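Local coordinates for protein putative hydrolase (Campylobacter jejuni, PDB 3D6L) that is a hexameric hotdog-fold thioesterase that probably hydrolyses long-chain fatty acyl-CoA, at residues Lys10-Pro15 / Gly66-Cys71; Arg48-Ser53 / Val113-Asp118; Val57-Pro62 / Asn104-Leu109. All blocks are in the same frame, centred on the assembly; numbering follows the deposited sequence.

How the contacts relate
All three contacts are antiparallel pairings within one hotdog sheet, at its two outer seams in the chain. Contact 1 joins strand 9-12 to strand 68-78 and is mostly buried, with regular backbone bonds and isoleucine-rich packing. Contacts 2 and 3 both join strands 48-58 and 100-115, contact 3 nested in the loop closed by contact 2. They lie on opposite sides of the chain's centre, with centres 24 Å apart; both are partly buried and both include a beta bulge. Valines and an arginine reaching to a turn mark contact 2, whereas Lys60 and the Ser107-Glu88 bond mark contact 3. Both touch the fourth subunit, while contact 1 meets the second and third.

Contact 1 of 3, residues Lys10-Pro15 / Gly66-Cys71; sequences KIVAMP and GDIISC
Lys10-Pro15 meets Gly66-Cys71 as a buried antiparallel beta pairing in the hotdog sheet, where strand 9-12, outermost in this chain, lies along strand 68-78. The segment axes approach to 4.6 Å at 158° between their directions. Ile11 and Ile69 form the hydrogen-bonded pair: Ile11 N donates to Ile69 O (2.9 Å), and Ile69 N returns a bond to Ile11 O (2.7 Å). Two further backbone bonds follow beyond the strand pairing, Ala13 N to Asp67 O, with an N-H...O angle of 174°, and Gly66 N to Ala13 O.

The face bearing Ile11 and Ile69 turns to helix 26-42, the helix around which a hotdog sheet curls, and there Ile11 packs on Trp28 and Gln32. Lys10, Val12, Ile68 and Ser70 occupy the other face, part of which the second subunit covers: its Leu9 meets Val12 and its Arg42 meets Ile68. Here Val12 and Ile68 lie side by side, CG2 of Val12 being 4.0 Å from CD1 of Ile68. On the helix face Ile69 divides its branches: CG2, anti to the backbone N, meets Ile11 CD1, while CD1 lies 3.7 Å from Ala13 CB.

Contact 2 of 3, residues Arg48-Ser53 / Val113-Asp118; sequences RVVTIS and VSVTRD
Val50 and Val113 form a hydrogen-bonded pair, their side chains side by side and pointing the same way, with Val50 CG2 3.5 Å from Val113 CG1. The other branch of Val50, CG1, lies 3.5 Å from Val115 CG2, and these two side chains are set at about a right angle. Ile52 extends the apolar row, its CG2 reaching Val113 CG1 at 3.9 Å.

Two backbone bonds fix this register. Val113 N donates to Val50 O (2.9 Å) and Val50 N to Val113 O (3.1 Å). Further along, Val115 N to Arg48 O is longer, at 3.3 Å. Arg48 continues the contact with its side chain. CG is anti to the backbone N (chi1 -165°) and the chain runs extended to NE, which carries CD past Val115 CG2 (3.8 Å) and brings NH1 to Arg117 O in a weak bond of 3.5 Å, close to the guanidinium plane.

In the hotdog fold these are strand 48-58, outermost within this chain, and its neighbour 100-115, the N-to-C directions of the short segments lying 145° apart. Ile52 and Ser53 both face Thr111, a classic beta bulge just past the paired valines.

On the other face Val49 packs against Ala38 and Arg42 of helix 26-42, and Ser114 OG is bonded to Asn122 O. Arg117 holds one face of its guanidinium over Thr116 CB and forms a salt bridge with Glu47. The fourth subunit extends the sheet by an antiparallel ladder at Ser53, while its Asn23 packs against Arg48.

Contact 3 of 3, residues Val57-Pro62 / Asn104-Leu109; sequences VVFKEP and NVTSAL
Val57-Pro62 and Asn104-Leu109 run antiparallel, their end-to-end directions 148° apart, where strand 48-58 of the hotdog sheet, outermost within this chain, lies along strand 100-115. Val58 and Ser107 form the hydrogen-bonded pair. Ser107 N donates to Val58 O (3.0 Å); the return bond, Val58 N to Ser107 O, is less certain because that oxygen is less surely placed. Farther on, Glu61 N reaches Val105 O at 3.1 Å, a bent bond with an N-H...O angle of 144°. Val105 and Thr106 both face Val89 of strand 82-94, a classic beta bulge.

Val57 CB packs 3.7 Å from Ala108 CB, on the side of the sheet that helix 26-42 covers. Phe59 touches Leu30 of that helix and Thr51 of the fourth subunit, with whose strand Val57 and Val58 pair to carry the sheet across the interface. Ser107 OG bonds to Glu88, which also forms a long, weak ion pair with Lys60 NZ. The Lys60 chain, extended beyond CG (chi2 175°), is laid across strand 100-115 and passes alongside Ser107, CE coming near Ser107 CB. Next to Lys60, Glu61 CB rests 3.7 Å from Val105 CG2.

Contact 1 of 3, residues Lys10-Pro15 / Gly66-Cys71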
# COMPACT_ATOMS: atom_id res chain seq x y z
N LYS A 10 -7.42 16.47 -5.08
CA LYS A 10 -6.77 16.40 -6.37
C LYS A 10 -5.58 15.42 -6.26
O LYS A 10 -4.61 15.68 -5.54
CB LYS A 10 -6.34 17.80 -6.81
CG LYS A 10 -6.05 17.98 -8.29
CD LYS A 10 -6.35 19.42 -8.72
CE LYS A 10 -5.35 19.97 -9.76
NZ LYS A 10 -5.57 19.50 -11.16
N ILE A 11 -5.69 14.28 -6.94
CA ILE A 11 -4.73 13.19 -6.81
C ILE A 11 -4.39 12.71 -8.19
O ILE A 11 -5.19 12.86 -9.11
CB ILE A 11 -5.33 11.93 -6.12
CG1 ILE A 11 -6.72 12.19 -5.55
CG2 ILE A 11 -4.40 11.37 -5.07
CD1 ILE A 11 -7.81 11.86 -6.52
N VAL A 12 -3.21 12.12 -8.35
CA VAL A 12 -2.87 11.38 -9.57
C VAL A 12 -3.28 9.91 -9.39
O VAL A 12 -3.05 9.33 -8.34
CB VAL A 12 -1.37 11.46 -9.88
CG1 VAL A 12 -1.08 10.88 -11.25
CG2 VAL A 12 -0.87 12.91 -9.80
N ALA A 13 -3.89 9.33 -10.42
CA ALA A 13 -4.18 7.89 -10.40
C ALA A 13 -2.92 7.11 -10.75
O ALA A 13 -2.39 7.23 -11.85
CB ALA A 13 -5.32 7.56 -11.34
N MET A 14 -2.43 6.31 -9.81
CA MET A 14 -1.17 5.59 -9.98
C MET A 14 -1.38 4.14 -10.45
O MET A 14 -2.45 3.57 -10.24
CB MET A 14 -0.36 5.64 -8.68
CG MET A 14 0.05 7.07 -8.28
SD MET A 14 1.23 7.87 -9.40
CE MET A 14 2.76 7.05 -8.94
N PRO A 15 -0.36 3.55 -11.11
CA PRO A 15 -0.48 2.17 -11.59
C PRO A 15 -0.86 1.12 -10.53
O PRO A 15 -1.40 0.07 -10.88
CB PRO A 15 0.92 1.88 -12.15
CG PRO A 15 1.42 3.22 -12.58
CD PRO A 15 0.92 4.16 -11.51
N GLY A 66 -2.54 7.57 -14.71
CA GLY A 66 -2.01 8.86 -15.13
C GLY A 66 -2.97 10.02 -15.02
O GLY A 66 -2.53 11.17 -14.93
N ASP A 67 -4.28 9.73 -15.03
CA ASP A 67 -5.32 10.75 -14.83
C ASP A 67 -5.07 11.55 -13.57
O ASP A 67 -4.70 11.00 -12.54
CB ASP A 67 -6.72 10.13 -14.70
CG ASP A 67 -7.24 9.53 -15.99
OD1 ASP A 67 -8.25 8.79 -15.90
OD2 ASP A 67 -6.65 9.76 -17.07
N ILE A 68 -5.27 12.86 -13.67
CA ILE A 68 -5.33 13.73 -12.51
C ILE A 68 -6.80 13.78 -12.13
O ILE A 68 -7.63 14.27 -12.90
CB ILE A 68 -4.80 15.16 -12.82
CG1 ILE A 68 -3.55 15.13 -13.72
CG2 ILE A 68 -4.56 15.96 -11.52
CD1 ILE A 68 -2.35 14.36 -13.17
N ILE A 69 -7.13 13.21 -10.97
CA ILE A 69 -8.52 13.17 -10.52
C ILE A 69 -8.80 14.32 -9.57
O ILE A 69 -8.10 14.52 -8.59
CB ILE A 69 -8.89 11.80 -9.89
CG1 ILE A 69 -9.21 10.78 -10.98
CG2 ILE A 69 -10.12 11.91 -9.00
CD1 ILE A 69 -7.99 10.16 -11.57
N SER A 70 -9.83 15.09 -9.91
CA SER A 70 -10.28 16.20 -9.10
C SER A 70 -11.67 15.87 -8.57
O SER A 70 -12.54 15.43 -9.32
CB SER A 70 -10.32 17.49 -9.91
OG SER A 70 -9.00 17.90 -10.25
N CYS A 71 -11.85 16.04 -7.26
CA CYS A 71 -13.11 15.79 -6.61
C CYS A 71 -13.70 17.10 -6.13
O CYS A 71 -13.13 17.76 -5.24
CB CYS A 71 -12.94 14.85 -5.41
SG CYS A 71 -12.21 13.27 -5.80

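Contact 2 of 3, residues Arg48-Ser53 / Val113-Asp118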
# COMPACT_ATOMS: atom_id res chain seq x y z
N ARG A 48 -14.94 16.68 13.34
CA ARG A 48 -15.08 15.32 12.83
C ARG A 48 -16.45 15.09 12.19
O ARG A 48 -17.46 15.62 12.64
CB ARG A 48 -14.87 14.31 13.97
CG ARG A 48 -14.64 12.87 13.52
CD ARG A 48 -14.72 11.90 14.69
NE ARG A 48 -14.93 10.54 14.21
CZ ARG A 48 -14.91 9.45 14.97
NH1 ARG A 48 -14.70 9.53 16.27
NH2 ARG A 48 -15.11 8.26 14.42
N VAL A 49 -16.47 14.30 11.12
CA VAL A 49 -17.72 13.76 10.61
C VAL A 49 -17.56 12.25 10.43
O VAL A 49 -16.43 11.76 10.21
CB VAL A 49 -18.18 14.44 9.29
CG1 VAL A 49 -18.57 15.92 9.53
CG2 VAL A 49 -17.12 14.32 8.18
N VAL A 50 -18.64 11.50 10.58
CA VAL A 50 -18.58 10.09 10.20
C VAL A 50 -19.54 9.86 9.03
O VAL A 50 -20.63 10.44 9.00
CB VAL A 50 -18.75 9.07 11.39
CG1 VAL A 50 -18.28 9.66 12.71
CG2 VAL A 50 -20.16 8.52 11.50
N THR A 51 -19.10 9.06 8.07
CA THR A 51 -19.89 8.78 6.88
C THR A 51 -21.01 7.79 7.22
O THR A 51 -20.74 6.70 7.71
CB THR A 51 -19.02 8.20 5.75
OG1 THR A 51 -17.76 8.88 5.71
CG2 THR A 51 -19.70 8.34 4.41
N ILE A 52 -22.26 8.18 6.98
CA ILE A 52 -23.39 7.30 7.29
C ILE A 52 -24.04 6.64 6.08
O ILE A 52 -24.58 5.54 6.19
CB ILE A 52 -24.47 7.98 8.18
CG1 ILE A 52 -24.96 9.30 7.55
CG2 ILE A 52 -23.96 8.20 9.59
CD1 ILE A 52 -26.42 9.62 7.87
N SER A 53 -24.00 7.29 4.92
CA SER A 53 -24.57 6.70 3.71
C SER A 53 -24.04 7.26 2.38
O SER A 53 -23.40 8.32 2.34
CB SER A 53 -26.10 6.75 3.74
OG SER A 53 -26.59 8.07 3.68
N VAL A 113 -22.60 12.49 9.39
CA VAL A 113 -23.15 13.00 10.63
C VAL A 113 -22.07 13.84 11.31
O VAL A 113 -20.90 13.47 11.32
CB VAL A 113 -23.70 11.88 11.55
CG1 VAL A 113 -22.58 10.95 12.02
CG2 VAL A 113 -24.43 12.46 12.75
N SER A 114 -22.46 14.99 11.85
CA SER A 114 -21.52 15.84 12.56
C SER A 114 -21.37 15.32 13.99
O SER A 114 -22.36 15.17 14.70
CB SER A 114 -22.00 17.29 12.53
OG SER A 114 -22.28 17.77 13.83
N VAL A 115 -20.14 15.01 14.38
CA VAL A 115 -19.89 14.39 15.68
C VAL A 115 -18.75 15.07 16.42
O VAL A 115 -17.92 15.76 15.82
CB VAL A 115 -19.57 12.87 15.57
CG1 VAL A 115 -20.80 12.08 15.17
CG2 VAL A 115 -18.42 12.61 14.62
N THR A 116 -18.72 14.85 17.73
CA THR A 116 -17.58 15.21 18.57
C THR A 116 -16.40 14.32 18.20
O THR A 116 -16.57 13.20 17.71
CB THR A 116 -17.90 15.03 20.07
OG1 THR A 116 -18.42 13.72 20.30
CG2 THR A 116 -18.92 16.08 20.54
N ARG A 117 -15.19 14.80 18.46
CA ARG A 117 -13.98 14.03 18.21
C ARG A 117 -13.99 12.62 18.84
O ARG A 117 -13.17 11.78 18.46
CB ARG A 117 -12.71 14.84 18.56
CG ARG A 117 -12.43 15.13 20.06
CD ARG A 117 -13.47 16.05 20.78
NE ARG A 117 -14.09 17.05 19.90
CZ ARG A 117 -15.16 17.78 20.20
NH1 ARG A 117 -15.66 18.64 19.32
NH2 ARG A 117 -15.75 17.65 21.39
N ASP A 118 -14.92 12.36 19.77
CA ASP A 118 -15.08 11.01 20.34
C ASP A 118 -16.32 10.24 19.82
O ASP A 118 -16.66 9.16 20.31
CB ASP A 118 -14.97 11.02 21.89
CG ASP A 118 -16.33 10.99 22.61
OD1 ASP A 118 -16.42 10.31 23.68
OD2 ASP A 118 -17.31 11.63 22.14

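Contact 3 of 3, residues Val57-Pro62 / Asn104-Leu109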
# COMPACT_ATOMS: atom_id res chain seq x y z
N VAL A 57 -24.47 7.03 -6.69
CA VAL A 57 -23.13 7.01 -7.25
C VAL A 57 -23.18 6.39 -8.63
O VAL A 57 -23.81 5.35 -8.84
CB VAL A 57 -22.05 6.41 -6.30
CG1 VAL A 57 -22.65 5.89 -5.00
CG2 VAL A 57 -21.14 5.38 -7.01
N VAL A 58 -22.55 7.06 -9.59
CA VAL A 58 -22.61 6.65 -10.98
C VAL A 58 -21.20 6.64 -11.52
O VAL A 58 -20.49 7.66 -11.48
CB VAL A 58 -23.52 7.59 -11.84
CG1 VAL A 58 -23.58 7.11 -13.31
CG2 VAL A 58 -24.94 7.73 -11.24
N PHE A 59 -20.77 5.49 -12.02
CA PHE A 59 -19.49 5.37 -12.69
C PHE A 59 -19.73 5.66 -14.17
O PHE A 59 -19.98 4.75 -14.97
CB PHE A 59 -18.88 3.99 -12.46
CG PHE A 59 -18.59 3.71 -11.01
CD1 PHE A 59 -17.44 4.23 -10.40
CD2 PHE A 59 -19.47 2.95 -10.25
CE1 PHE A 59 -17.17 3.99 -9.06
CE2 PHE A 59 -19.21 2.70 -8.90
CZ PHE A 59 -18.06 3.22 -8.30
N LYS A 60 -19.69 6.94 -14.50
CA LYS A 60 -20.02 7.42 -15.83
C LYS A 60 -18.99 7.00 -16.87
O LYS A 60 -19.33 6.71 -18.01
CB LYS A 60 -20.14 8.95 -15.83
CG LYS A 60 -21.04 9.48 -14.75
CD LYS A 60 -21.00 10.99 -14.73
CE LYS A 60 -21.86 11.50 -13.59
NZ LYS A 60 -21.99 12.97 -13.62
N GLU A 61 -17.72 6.97 -16.46
CA GLU A 61 -16.65 6.79 -17.42
C GLU A 61 -15.47 6.10 -16.72
O GLU A 61 -15.26 6.33 -15.53
CB GLU A 61 -16.24 8.16 -17.95
CG GLU A 61 -15.88 8.22 -19.43
CD GLU A 61 -17.02 7.83 -20.35
OE1 GLU A 61 -18.16 8.32 -20.14
OE2 GLU A 61 -16.75 7.05 -21.30
N PRO A 62 -14.70 5.26 -17.46
CA PRO A 62 -13.48 4.64 -16.91
C PRO A 62 -12.43 5.68 -16.51
O PRO A 62 -12.33 6.76 -17.13
CB PRO A 62 -12.94 3.82 -18.07
CG PRO A 62 -14.06 3.69 -19.05
CD PRO A 62 -14.94 4.87 -18.86
N ASN A 104 -15.86 14.23 -16.98
CA ASN A 104 -16.66 13.95 -15.80
C ASN A 104 -16.82 12.44 -15.69
O ASN A 104 -17.44 11.80 -16.54
CB ASN A 104 -18.02 14.65 -15.86
CG ASN A 104 -18.83 14.50 -14.56
OD1 ASN A 104 -18.29 14.25 -13.48
ND2 ASN A 104 -20.15 14.65 -14.68
N VAL A 105 -16.23 11.90 -14.65
CA VAL A 105 -15.87 10.50 -14.64
C VAL A 105 -16.71 9.68 -13.65
O VAL A 105 -17.04 8.52 -13.92
CB VAL A 105 -14.34 10.35 -14.47
CG1 VAL A 105 -13.93 10.24 -13.02
CG2 VAL A 105 -13.82 9.21 -15.31
N THR A 106 -17.06 10.29 -12.51
CA THR A 106 -17.94 9.66 -11.53
C THR A 106 -18.69 10.67 -10.65
O THR A 106 -18.32 11.84 -10.58
CB THR A 106 -17.26 8.46 -10.71
OG1 THR A 106 -17.59 8.54 -9.31
CG2 THR A 106 -15.78 8.43 -10.85
N SER A 107 -19.75 10.20 -10.01
CA SER A 107 -20.70 11.06 -9.31
C SER A 107 -21.22 10.35 -8.06
O SER A 107 -21.37 9.13 -8.07
CB SER A 107 -21.86 11.33 -10.25
OG SER A 107 -22.77 12.22 -9.67
N ALA A 108 -21.49 11.09 -7.00
CA ALA A 108 -22.04 10.48 -5.78
C ALA A 108 -22.72 11.46 -4.84
O ALA A 108 -22.38 12.64 -4.82
CB ALA A 108 -20.96 9.68 -5.03
N LEU A 109 -23.67 10.95 -4.08
CA LEU A 109 -24.34 11.70 -3.02
C LEU A 109 -24.01 11.03 -1.70
O LEU A 109 -24.49 9.93 -1.42
CB LEU A 109 -25.86 11.67 -3.23
CG LEU A 109 -26.74 12.89 -3.00
CD1 LEU A 109 -28.20 12.43 -2.80
CD2 LEU A 109 -26.28 13.78 -1.83